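Local coordinates for chitooligosaccharide oxidase (Gibberella zeae, PDB 6Y0R), which oxidises the C1 hydroxyl of chitooligosaccharides to the lactone with a bicovalently bound FAD, passing the electrons to molecular oxygen to give hydrogen peroxide, at residues 162-167 against 217-222; 178-183 against 397-402; 210-215 against 460-465. One frame throughout, in Å; residues are numbered along the deposited sequence.

Contact 1: 162-167 against 217-222. With FAD (flavin-adenine dinucleotide), chain B.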
loop_
_atom_site.group_PDB
_atom_site.type_symbol
_atom_site.label_atom_id
_atom_site.label_comp_id
_atom_site.label_asym_id
_atom_site.label_seq_id
_atom_site.Cartn_x
_atom_site.Cartn_y
_atom_site.Cartn_z
ATOM N N HIS A 162 -3.519 -4.044 -0.780
ATOM C CA HIS A 162 -2.357 -3.483 -1.496
ATOM C C HIS A 162 -2.766 -3.034 -2.886
ATOM O O HIS A 162 -2.539 -1.887 -3.252
ATOM C CB HIS A 162 -1.293 -4.601 -1.589
ATOM C CG HIS A 162 0.074 -4.128 -1.929
ATOM N ND1 HIS A 162 0.758 -4.523 -3.072
ATOM C CD2 HIS A 162 0.908 -3.356 -1.215
ATOM C CE1 HIS A 162 1.980 -3.984 -3.002
ATOM N NE2 HIS A 162 2.095 -3.280 -1.887
ATOM N N ALA A 163 -3.349 -3.956 -3.666
ATOM C CA ALA A 163 -3.684 -3.698 -5.086
ATOM C C ALA A 163 -4.882 -2.758 -5.207
ATOM O O ALA A 163 -4.921 -2.028 -6.193
ATOM C CB ALA A 163 -3.992 -4.979 -5.821
ATOM N N LEU A 164 -5.809 -2.763 -4.267
ATOM C CA LEU A 164 -7.019 -1.901 -4.380
ATOM C C LEU A 164 -6.676 -0.433 -4.142
ATOM O O LEU A 164 -7.539 0.436 -4.418
ATOM C CB LEU A 164 -8.087 -2.436 -3.433
ATOM C CG LEU A 164 -8.669 -3.806 -3.813
ATOM C CD1 LEU A 164 -9.583 -4.307 -2.715
ATOM C CD2 LEU A 164 -9.335 -3.806 -5.173
ATOM N N HIS A 165 -5.488 -0.131 -3.614
ATOM C CA HIS A 165 -5.069 1.279 -3.380
ATOM C C HIS A 165 -3.800 1.637 -4.136
ATOM O O HIS A 165 -3.410 2.829 -4.053
ATOM C CB HIS A 165 -4.872 1.517 -1.877
ATOM C CG HIS A 165 -6.091 1.116 -1.120
ATOM N ND1 HIS A 165 -7.173 1.929 -0.932
ATOM C CD2 HIS A 165 -6.400 -0.070 -0.559
ATOM C CE1 HIS A 165 -8.104 1.285 -0.223
ATOM N NE2 HIS A 165 -7.660 -0.008 -0.073
ATOM N N GLY A 166 -3.126 0.689 -4.788
ATOM C CA GLY A 166 -1.940 1.051 -5.567
ATOM C C GLY A 166 -1.000 -0.131 -5.639
ATOM O O GLY A 166 -1.282 -1.087 -6.416
ATOM N N GLY A 167 -0.026 -0.103 -4.745
ATOM C CA GLY A 167 0.939 -1.204 -4.563
ATOM C C GLY A 167 2.284 -0.869 -5.164
ATOM O O GLY A 167 2.498 -1.123 -6.346
ATOM N N GLY A 217 -17.886 -2.815 -2.333
ATOM C CA GLY A 217 -18.198 -4.229 -2.062
ATOM C C GLY A 217 -16.947 -5.021 -1.744
ATOM O O GLY A 217 -15.895 -4.425 -1.542
ATOM N N VAL A 218 -17.075 -6.341 -1.671
ATOM C CA VAL A 218 -15.934 -7.238 -1.329
ATOM C C VAL A 218 -15.341 -7.748 -2.637
ATOM O O VAL A 218 -15.998 -8.479 -3.391
ATOM C CB VAL A 218 -16.327 -8.386 -0.401
ATOM C CG1 VAL A 218 -15.075 -9.190 -0.047
ATOM C CG2 VAL A 218 -17.053 -7.956 0.862
ATOM N N VAL A 219 -14.082 -7.416 -2.905
ATOM C CA VAL A 219 -13.371 -7.995 -4.064
ATOM C C VAL A 219 -13.062 -9.433 -3.659
ATOM O O VAL A 219 -12.601 -9.646 -2.533
ATOM C CB VAL A 219 -12.128 -7.173 -4.450
ATOM C CG1 VAL A 219 -11.343 -7.856 -5.568
ATOM C CG2 VAL A 219 -12.555 -5.766 -4.866
ATOM N N VAL A 220 -13.401 -10.416 -4.497
ATOM C CA VAL A 220 -13.166 -11.850 -4.117
ATOM C C VAL A 220 -12.212 -12.513 -5.115
ATOM O O VAL A 220 -11.761 -13.618 -4.791
ATOM C CB VAL A 220 -14.482 -12.652 -4.035
ATOM C CG1 VAL A 220 -15.308 -12.209 -2.861
ATOM C CG2 VAL A 220 -15.274 -12.537 -5.322
ATOM N N GLU A 221 -11.915 -11.878 -6.230
ATOM C CA GLU A 221 -10.901 -12.320 -7.224
ATOM C C GLU A 221 -10.349 -11.112 -7.969
ATOM O O GLU A 221 -11.100 -10.204 -8.398
ATOM C CB GLU A 221 -11.496 -13.322 -8.218
ATOM C CG GLU A 221 -10.433 -14.075 -9.011
ATOM C CD GLU A 221 -10.997 -15.000 -10.086
ATOM O OE1 GLU A 221 -11.158 -16.193 -9.787
ATOM O OE2 GLU A 221 -11.266 -14.516 -11.227
ATOM N N LEU A 222 -9.054 -11.139 -8.206
ATOM C CA LEU A 222 -8.346 -10.158 -9.020
ATOM C C LEU A 222 -7.654 -10.917 -10.132
ATOM O O LEU A 222 -7.044 -11.954 -9.825
ATOM C CB LEU A 222 -7.302 -9.428 -8.169
ATOM C CG LEU A 222 -7.920 -8.565 -7.074
ATOM C CD1 LEU A 222 -6.889 -8.163 -6.044
ATOM C CD2 LEU A 222 -8.547 -7.346 -7.726
HETATM P PA FAD B . -6.254 -4.757 5.159
HETATM O O1A FAD B . -6.116 -4.065 6.454
HETATM O O2A FAD B . -6.814 -6.121 5.104
HETATM O O5B FAD B . -7.088 -3.864 4.138
HETATM C C5B FAD B . -6.657 -2.564 3.736
HETATM C C4B FAD B . -7.839 -1.792 3.179
HETATM O O4B FAD B . -8.328 -2.454 1.984
HETATM C C3B FAD B . -9.088 -1.666 4.075
HETATM O O3B FAD B . -9.836 -0.487 3.746
HETATM C C2B FAD B . -9.891 -2.900 3.686
HETATM O O2B FAD B . -11.278 -2.839 4.026
HETATM C C1B FAD B . -9.649 -2.936 2.201
HETATM N N9A FAD B . -9.759 -4.256 1.599
HETATM C C8A FAD B . -8.911 -5.312 1.809
HETATM N N7A FAD B . -9.268 -6.392 1.124
HETATM C C5A FAD B . -10.417 -6.007 0.442
HETATM C C6A FAD B . -11.270 -6.698 -0.439
HETATM N N6A FAD B . -11.029 -7.960 -0.805
HETATM N N1A FAD B . -12.360 -6.046 -0.932
HETATM C C2A FAD B . -12.564 -4.781 -0.513
HETATM N N3A FAD B . -11.815 -4.022 0.293
HETATM C C4A FAD B . -10.743 -4.698 0.749
HETATM N N1 FAD B . 2.639 -0.664 0.666
HETATM C C2 FAD B . 3.268 -0.485 -0.505
HETATM O O2 FAD B . 2.681 0.112 -1.479
HETATM N N3 FAD B . 4.531 -0.976 -0.674
HETATM C C4 FAD B . 5.228 -1.656 0.313
HETATM O O4 FAD B . 6.371 -2.091 0.092
HETATM C C4X FAD B . 4.582 -1.868 1.555
HETATM N N5 FAD B . 5.202 -2.569 2.507
HETATM C C5X FAD B . 4.491 -2.870 3.648
HETATM C C6 FAD B . 5.096 -3.679 4.647
HETATM C C7 FAD B . 4.422 -3.985 5.818
HETATM C C7M FAD B . 5.083 -4.824 6.893
HETATM C C8 FAD B . 3.052 -3.526 6.000
HETATM C C8M FAD B . 2.203 -3.917 7.193
HETATM C C9 FAD B . 2.487 -2.689 5.015
HETATM C C9A FAD B . 3.187 -2.351 3.849
HETATM N N10 FAD B . 2.590 -1.553 2.858
HETATM C C10 FAD B . 3.257 -1.310 1.651
HETATM C "C1'" FAD B . 1.255 -0.972 3.032
HETATM C "C2'" FAD B . 0.173 -1.875 2.438
HETATM O "O2'" FAD B . 0.152 -1.769 1.013
HETATM C "C3'" FAD B . -1.152 -1.447 3.013
HETATM O "O3'" FAD B . -1.042 -1.623 4.444
HETATM C "C4'" FAD B . -2.284 -2.287 2.416
HETATM O "O4'" FAD B . -3.531 -1.569 2.417
HETATM C "C5'" FAD B . -2.418 -3.562 3.197
HETATM O "O5'" FAD B . -3.334 -4.469 2.554
HETATM P P FAD B . -3.952 -5.628 3.440
HETATM O O1P FAD B . -4.846 -6.444 2.583
HETATM O O2P FAD B . -2.912 -6.341 4.225
HETATM O O3P FAD B . -4.766 -4.760 4.540
#
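Val-219, which meets Leu-164 through its side chain, turns its backbone to the adenine of FAD: the amino group N6A donates to Val-219 O over 2.9 Å, nearly straight at 167°. Its own amide returns the gesture, Val-219 N donating to ring nitrogen N1A at 3.0 Å, so one peptide unit on each side of a single residue reads the donor-acceptor edge of the base. The 162-167 helix end supplies the adjoining wall. Leu-164 carries CG beside its backbone N (chi1 -68°), and its extended fork divides: CD1 lies over the adenine face, 3.7 Å from C4A, while CD2 slides past Val-219 and reaches its CG2 at 3.8 Å. Leu-222 adds a looser second layer, with CD1 4.3 Å from Ala-163 CB, and Ile-209 of helix 203-212 touches both Leu-164 and Val-219. Further along the cofactor, His-165 NE2 donates to ribose O4B at 3.3 Å, a longer and more bent bond (148°). Val-220 and Glu-221 form a classic beta bulge opposite Thr-186. Within the FAD-binding PCMH-type domain, helix 159-165 and strand 218-228 flank the adenosine of the dinucleotide, while Gly-167 already lies by the flavin. Because the base edge is read by main-chain groups, adenine recognition here rests on strand position; the same pattern would mismatch the O6 and N1-H of guanine.

Contact 2: 178-183 against 397-402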
loop_
_atom_site.group_PDB
_atom_site.type_symbol
_atom_site.label_atom_id
_atom_site.label_comp_id
_atom_site.label_asym_id
_atom_site.label_seq_id
_atom_site.Cartn_x
_atom_site.Cartn_y
_atom_site.Cartn_z
ATOM N N THR A 178 0.833 -2.215 -8.532
ATOM C CA THR A 178 0.207 -3.540 -8.659
ATOM C C THR A 178 -1.041 -3.379 -9.533
ATOM O O THR A 178 -1.319 -4.218 -10.413
ATOM C CB THR A 178 -0.107 -4.189 -7.312
ATOM O OG1 THR A 178 0.987 -4.054 -6.446
ATOM C CG2 THR A 178 -0.415 -5.658 -7.437
ATOM N N LEU A 179 -1.818 -2.330 -9.304
ATOM C CA LEU A 179 -3.110 -2.201 -10.022
ATOM C C LEU A 179 -2.928 -1.882 -11.505
ATOM O O LEU A 179 -3.911 -2.048 -12.256
ATOM C CB LEU A 179 -4.008 -1.172 -9.331
ATOM C CG LEU A 179 -3.454 0.232 -9.138
ATOM C CD1 LEU A 179 -3.415 1.006 -10.447
ATOM C CD2 LEU A 179 -4.319 0.971 -8.122
ATOM N N ASP A 180 -1.726 -1.506 -11.944
ATOM C CA ASP A 180 -1.454 -1.197 -13.379
ATOM C C ASP A 180 -1.467 -2.490 -14.185
ATOM O O ASP A 180 -1.622 -2.377 -15.427
ATOM C CB ASP A 180 -0.225 -0.323 -13.563
ATOM C CG ASP A 180 -0.449 1.111 -13.048
ATOM O OD1 ASP A 180 -1.534 1.681 -13.360
ATOM O OD2 ASP A 180 0.466 1.674 -12.381
ATOM N N LEU A 181 -1.355 -3.662 -13.568
ATOM C CA LEU A 181 -1.395 -4.910 -14.383
ATOM C C LEU A 181 -2.703 -5.647 -14.156
ATOM O O LEU A 181 -2.868 -6.767 -14.646
ATOM C CB LEU A 181 -0.183 -5.770 -14.021
ATOM C CG LEU A 181 1.150 -5.239 -14.574
ATOM C CD1 LEU A 181 2.297 -6.160 -14.204
ATOM C CD2 LEU A 181 1.088 -5.038 -16.072
ATOM N N MET A 182 -3.633 -5.050 -13.418
ATOM C CA MET A 182 -4.955 -5.631 -13.211
ATOM C C MET A 182 -5.735 -5.547 -14.527
ATOM O O MET A 182 -5.769 -4.464 -15.155
ATOM C CB MET A 182 -5.702 -4.905 -12.084
ATOM C CG MET A 182 -6.900 -5.661 -11.556
ATOM S SD MET A 182 -7.819 -4.706 -10.264
ATOM C CE MET A 182 -6.421 -4.340 -9.218
ATOM N N ILE A 183 -6.345 -6.651 -14.933
ATOM C CA ILE A 183 -7.154 -6.715 -16.177
ATOM C C ILE A 183 -8.596 -7.101 -15.851
ATOM O O ILE A 183 -9.438 -7.000 -16.767
ATOM C CB ILE A 183 -6.516 -7.669 -17.195
ATOM C CG1 ILE A 183 -6.437 -9.104 -16.685
ATOM C CG2 ILE A 183 -5.169 -7.131 -17.627
ATOM C CD1 ILE A 183 -5.905 -10.060 -17.751
ATOM N N VAL A 397 -4.838 8.610 -8.222
ATOM C CA VAL A 397 -4.730 9.957 -8.820
ATOM C C VAL A 397 -3.280 10.426 -8.950
ATOM O O VAL A 397 -3.033 11.306 -9.784
ATOM C CB VAL A 397 -5.596 10.946 -8.037
ATOM C CG1 VAL A 397 -4.924 11.402 -6.756
ATOM C CG2 VAL A 397 -5.973 12.150 -8.900
ATOM N N HIS A 398 -2.342 9.948 -8.133
ATOM C CA HIS A 398 -1.016 10.587 -7.949
ATOM C C HIS A 398 -0.059 10.140 -9.065
ATOM O O HIS A 398 1.000 9.535 -8.783
ATOM C CB HIS A 398 -0.499 10.326 -6.527
ATOM C CG HIS A 398 -1.381 10.895 -5.470
ATOM N ND1 HIS A 398 -1.795 12.225 -5.478
ATOM C CD2 HIS A 398 -1.871 10.343 -4.327
ATOM C CE1 HIS A 398 -2.576 12.407 -4.414
ATOM N NE2 HIS A 398 -2.634 11.296 -3.711
ATOM N N ARG A 399 -0.449 10.413 -10.301
ATOM C CA ARG A 399 0.345 10.043 -11.506
ATOM C C ARG A 399 1.252 11.199 -11.938
ATOM O O ARG A 399 2.151 10.983 -12.812
ATOM C CB ARG A 399 -0.640 9.739 -12.631
ATOM C CG ARG A 399 -1.618 8.618 -12.336
ATOM C CD ARG A 399 -0.954 7.257 -12.190
ATOM N NE ARG A 399 -1.888 6.146 -12.164
ATOM C CZ ARG A 399 -1.559 4.884 -12.119
ATOM N NH1 ARG A 399 -2.505 3.969 -12.142
ATOM N NH2 ARG A 399 -0.274 4.557 -12.140
ATOM N N ASP A 400 0.976 12.391 -11.421
ATOM C CA ASP A 400 1.628 13.662 -11.794
ATOM C C ASP A 400 2.767 13.979 -10.813
ATOM O O ASP A 400 3.621 14.825 -11.117
ATOM C CB ASP A 400 0.527 14.735 -11.862
ATOM C CG ASP A 400 -0.267 14.992 -10.553
ATOM O OD1 ASP A 400 -0.549 14.044 -9.716
ATOM O OD2 ASP A 400 -0.653 16.190 -10.351
ATOM N N THR A 401 2.890 13.242 -9.716
ATOM C CA THR A 401 3.887 13.480 -8.670
ATOM C C THR A 401 5.170 12.713 -9.001
ATOM O O THR A 401 5.114 11.740 -9.770
ATOM C CB THR A 401 3.267 13.161 -7.309
ATOM O OG1 THR A 401 2.624 11.896 -7.427
ATOM C CG2 THR A 401 2.254 14.178 -6.850
ATOM N N LEU A 402 6.310 13.181 -8.500
ATOM C CA LEU A 402 7.621 12.543 -8.726
ATOM C C LEU A 402 7.982 11.695 -7.514
ATOM O O LEU A 402 8.724 10.726 -7.698
ATOM C CB LEU A 402 8.659 13.652 -8.967
ATOM C CG LEU A 402 10.107 13.228 -9.178
ATOM C CD1 LEU A 402 10.249 12.274 -10.377
ATOM C CD2 LEU A 402 10.977 14.446 -9.390
#
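Asp-180 and Arg-399 meet end-on as a two-pronged salt bridge, each terminal guanidinium nitrogen taking one carboxylate oxygen on its syn lone pair. Arg-399 NH2 donates to Asp-180 OD2 at 3.0 Å, almost straight (170°) and in the guanidinium plane; NH1 reaches Asp-180 OD1 at 2.8 Å but more bent, with OD1 tilted 27° out of that plane, in line with the twist between the two flat groups. Leu-179 leans across the arginine's end, its CD1 3.5 Å from Arg-399 NH1. Bent near its root (chi2 -66°) and then extended, the arginine shares with the aspartate a gap of 11.5 Å between Asp-180 CA and Arg-399 CA. The bridge joins the short 3-10 turn 178-181, which leads into strand 182-188 of the FAD-binding domain, to the irregular loop between strands 371-378 and 403-411 of the large antiparallel sheet. Both partners have further bonds. Asp-180 OD2 also accepts from Leu-177 N, which ties the carboxylate to the residue just before its own turn. Arg-399 NH2 has a second acceptor in Val-386 O and NH1 one in Thr-394 OG1. Next to the arginine, His-398 centres an inverse gamma turn and donates from NE2 to Met-460 O.

Contact 3: 210-215 against 460-465. With FAD (flavin-adenine dinucleotide), chain B.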
loop_
_atom_site.group_PDB
_atom_site.type_symbol
_atom_site.label_atom_id
_atom_site.label_comp_id
_atom_site.label_asym_id
_atom_site.label_seq_id
_atom_site.Cartn_x
_atom_site.Cartn_y
_atom_site.Cartn_z
ATOM N N ARG A 210 -9.541 0.193 -8.883
ATOM C CA ARG A 210 -8.107 0.430 -9.183
ATOM C C ARG A 210 -7.713 1.739 -8.504
ATOM O O ARG A 210 -7.403 2.706 -9.192
ATOM C CB ARG A 210 -7.829 0.355 -10.689
ATOM C CG ARG A 210 -7.999 -1.054 -11.262
ATOM C CD ARG A 210 -7.563 -1.101 -12.715
ATOM N NE ARG A 210 -8.524 -0.280 -13.453
ATOM C CZ ARG A 210 -8.331 0.285 -14.656
ATOM N NH1 ARG A 210 -9.308 1.038 -15.176
ATOM N NH2 ARG A 210 -7.171 0.161 -15.298
ATOM N N GLY A 211 -7.769 1.760 -7.166
ATOM C CA GLY A 211 -7.217 2.870 -6.378
ATOM C C GLY A 211 -8.104 3.237 -5.209
ATOM O O GLY A 211 -7.587 3.856 -4.218
ATOM N N ALA A 212 -9.399 2.908 -5.260
ATOM C CA ALA A 212 -10.354 3.213 -4.163
ATOM C C ALA A 212 -11.209 1.979 -3.897
ATOM O O ALA A 212 -12.390 2.057 -3.560
ATOM C CB ALA A 212 -11.176 4.431 -4.556
ATOM N N GLY A 213 -10.580 0.809 -3.983
ATOM C CA GLY A 213 -11.304 -0.469 -4.040
ATOM C C GLY A 213 -11.893 -0.982 -2.740
ATOM O O GLY A 213 -12.410 -2.116 -2.787
ATOM N N ALA A 214 -11.891 -0.255 -1.624
ATOM C CA ALA A 214 -12.630 -0.652 -0.404
ATOM C C ALA A 214 -14.097 -0.179 -0.461
ATOM O O ALA A 214 -14.876 -0.613 0.391
ATOM C CB ALA A 214 -11.966 -0.126 0.821
ATOM N N ASN A 215 -14.439 0.633 -1.450
ATOM C CA ASN A 215 -15.681 1.475 -1.401
ATOM C C ASN A 215 -16.895 0.759 -2.005
ATOM O O ASN A 215 -18.003 1.285 -1.800
ATOM C CB ASN A 215 -15.474 2.807 -2.129
ATOM C CG ASN A 215 -14.711 3.794 -1.290
ATOM O OD1 ASN A 215 -15.277 4.348 -0.364
ATOM N ND2 ASN A 215 -13.419 3.965 -1.552
ATOM N N MET A 460 -6.873 14.269 -0.037
ATOM C CA MET A 460 -5.430 13.916 -0.052
ATOM C C MET A 460 -5.233 12.601 -0.835
ATOM O O MET A 460 -4.272 12.492 -1.642
ATOM C CB MET A 460 -4.893 13.727 1.357
ATOM C CG MET A 460 -4.873 14.951 2.201
ATOM S SD MET A 460 -3.483 15.942 1.740
ATOM C CE MET A 460 -3.698 17.270 2.941
ATOM N N TYR A 461 -6.101 11.615 -0.589
ATOM C CA TYR A 461 -5.879 10.278 -1.196
ATOM C C TYR A 461 -6.263 10.243 -2.679
ATOM O O TYR A 461 -5.526 9.565 -3.432
ATOM C CB TYR A 461 -6.633 9.182 -0.458
ATOM C CG TYR A 461 -6.271 8.998 0.997
ATOM C CD1 TYR A 461 -4.976 9.169 1.443
ATOM C CD2 TYR A 461 -7.264 8.753 1.930
ATOM C CE1 TYR A 461 -4.647 9.016 2.782
ATOM C CE2 TYR A 461 -6.952 8.576 3.268
ATOM C CZ TYR A 461 -5.645 8.723 3.695
ATOM O OH TYR A 461 -5.308 8.630 5.027
ATOM N N TRP A 462 -7.343 10.916 -3.078
ATOM C CA TRP A 462 -7.933 10.734 -4.437
ATOM C C TRP A 462 -8.013 12.051 -5.226
ATOM O O TRP A 462 -8.358 11.975 -6.409
ATOM C CB TRP A 462 -9.260 9.994 -4.361
ATOM C CG TRP A 462 -9.114 8.608 -3.800
ATOM C CD1 TRP A 462 -8.439 7.558 -4.373
ATOM C CD2 TRP A 462 -9.532 8.156 -2.506
ATOM N NE1 TRP A 462 -8.489 6.474 -3.537
ATOM C CE2 TRP A 462 -9.117 6.819 -2.368
ATOM C CE3 TRP A 462 -10.248 8.744 -1.462
ATOM C CZ2 TRP A 462 -9.429 6.055 -1.253
ATOM C CZ3 TRP A 462 -10.494 8.008 -0.320
ATOM C CH2 TRP A 462 -10.089 6.681 -0.220
ATOM N N GLY A 463 -7.726 13.213 -4.617
ATOM C CA GLY A 463 -7.609 14.481 -5.355
ATOM C C GLY A 463 -8.771 14.716 -6.294
ATOM O O GLY A 463 -9.970 14.574 -5.916
ATOM N N SER A 464 -8.443 15.035 -7.546
ATOM C CA SER A 464 -9.407 15.416 -8.589
ATOM C C SER A 464 -10.303 14.245 -9.006
ATOM O O SER A 464 -11.273 14.475 -9.748
ATOM C CB SER A 464 -8.649 16.008 -9.757
ATOM O OG SER A 464 -7.704 15.084 -10.253
ATOM N N ASN A 465 -10.039 13.011 -8.546
ATOM C CA ASN A 465 -10.890 11.841 -8.843
ATOM C C ASN A 465 -12.062 11.725 -7.865
ATOM O O ASN A 465 -12.898 10.871 -8.056
ATOM C CB ASN A 465 -10.055 10.550 -8.834
ATOM C CG ASN A 465 -9.247 10.393 -10.101
ATOM O OD1 ASN A 465 -9.534 11.053 -11.111
ATOM N ND2 ASN A 465 -8.204 9.563 -10.039
HETATM P PA FAD B . -6.254 -4.757 5.159
HETATM O O1A FAD B . -6.116 -4.065 6.454
HETATM O O2A FAD B . -6.814 -6.121 5.104
HETATM O O5B FAD B . -7.088 -3.864 4.138
HETATM C C5B FAD B . -6.657 -2.564 3.736
HETATM C C4B FAD B . -7.839 -1.792 3.179
HETATM O O4B FAD B . -8.328 -2.454 1.984
HETATM C C3B FAD B . -9.088 -1.666 4.075
HETATM O O3B FAD B . -9.836 -0.487 3.746
HETATM C C2B FAD B . -9.891 -2.900 3.686
HETATM O O2B FAD B . -11.278 -2.839 4.026
HETATM C C1B FAD B . -9.649 -2.936 2.201
HETATM N N9A FAD B . -9.759 -4.256 1.599
HETATM C C8A FAD B . -8.911 -5.312 1.809
HETATM N N7A FAD B . -9.268 -6.392 1.124
HETATM C C5A FAD B . -10.417 -6.007 0.442
HETATM C C6A FAD B . -11.270 -6.698 -0.439
HETATM N N6A FAD B . -11.029 -7.960 -0.805
HETATM N N1A FAD B . -12.360 -6.046 -0.932
HETATM C C2A FAD B . -12.564 -4.781 -0.513
HETATM N N3A FAD B . -11.815 -4.022 0.293
HETATM C C4A FAD B . -10.743 -4.698 0.749
HETATM N N1 FAD B . 2.639 -0.664 0.666
HETATM C C2 FAD B . 3.268 -0.485 -0.505
HETATM O O2 FAD B . 2.681 0.112 -1.479
HETATM N N3 FAD B . 4.531 -0.976 -0.674
HETATM C C4 FAD B . 5.228 -1.656 0.313
HETATM O O4 FAD B . 6.371 -2.091 0.092
HETATM C C4X FAD B . 4.582 -1.868 1.555
HETATM N N5 FAD B . 5.202 -2.569 2.507
HETATM C C5X FAD B . 4.491 -2.870 3.648
HETATM C C6 FAD B . 5.096 -3.679 4.647
HETATM C C7 FAD B . 4.422 -3.985 5.818
HETATM C C7M FAD B . 5.083 -4.824 6.893
HETATM C C8 FAD B . 3.052 -3.526 6.000
HETATM C C8M FAD B . 2.203 -3.917 7.193
HETATM C C9 FAD B . 2.487 -2.689 5.015
HETATM C C9A FAD B . 3.187 -2.351 3.849
HETATM N N10 FAD B . 2.590 -1.553 2.858
HETATM C C10 FAD B . 3.257 -1.310 1.651
HETATM C "C1'" FAD B . 1.255 -0.972 3.032
HETATM C "C2'" FAD B . 0.173 -1.875 2.438
HETATM O "O2'" FAD B . 0.152 -1.769 1.013
HETATM C "C3'" FAD B . -1.152 -1.447 3.013
HETATM O "O3'" FAD B . -1.042 -1.623 4.444
HETATM C "C4'" FAD B . -2.284 -2.287 2.416
HETATM O "O4'" FAD B . -3.531 -1.569 2.417
HETATM C "C5'" FAD B . -2.418 -3.562 3.197
HETATM O "O5'" FAD B . -3.334 -4.469 2.554
HETATM P P FAD B . -3.952 -5.628 3.440
HETATM O O1P FAD B . -4.846 -6.444 2.583
HETATM O O2P FAD B . -2.912 -6.341 4.225
HETATM O O3P FAD B . -4.766 -4.760 4.540
#
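Trp-462 donates from NE1 to Gly-211 O in a bond that is straight at the nitrogen and oblique at the oxygen. The 2.9 Å link runs at 175° and keeps the acceptor in the indole plane, yet the nitrogen stands 50° above the carbonyl plane and so meets neither lone pair squarely. The bond settles a buried indole N-H with a main-chain oxygen. Ala-212, which follows Gly-211, sets its methyl over the rim of the same ring, CB coming within 3.5 Å of Trp-462 NE1, while the opposite face rests on CB of the neighbouring Tyr-461. With CG beside its backbone N (chi1 -62°), the indole projects from the end of helix 454-462 onto the other segment, and Leu-469 of helix 466-476 touches both Trp-462 and Ala-212. Gly-211 takes a positive phi that suits glycine. From Ala-212 the chain makes a type I beta turn ending at Asn-215, whose side chain reinforces it: ND2 reaches Ala-212 O at 3.0 Å from the same face as the Asn-215 backbone N. Asn-215 OD1 in turn accepts from Ile-488 N, fastening the turn to the C-terminal tail. The far side of the turn borders the cofactor: Gly-213 O lies 3.5 Å from adenine C2A, and Ala-214 CB 3.6 Å from ribose O3B. A C-terminal berberine-like region backing a tight type I turn at the adenosine of FAD is in keeping with the berberine-bridge-type members of the PCMH flavoprotein fold.

Overall arrangement
From the N terminus, helix 159-165 comes first, then the turn at 178-183, then 210-215 at the end of helix 203-212, all before any contact closes. Contact 1 closes first, at strand 218-228, over a loop of 49 residues inside the FAD-binding domain. The chain then builds the seven-stranded sheet, and contact 2 closes at 397-402 over 213 residues; contact 3 closes last, at 460-465, over 244. Every pair crosses and none nests. The segments also join directly: Gly-166 and Gly-167 bond to the backbone of 178-179, Leu-164 O to Gly-213 N, and Val-397 packs on Trp-462. Cofactor domain, sheet and C-terminal helices are thereby bound together.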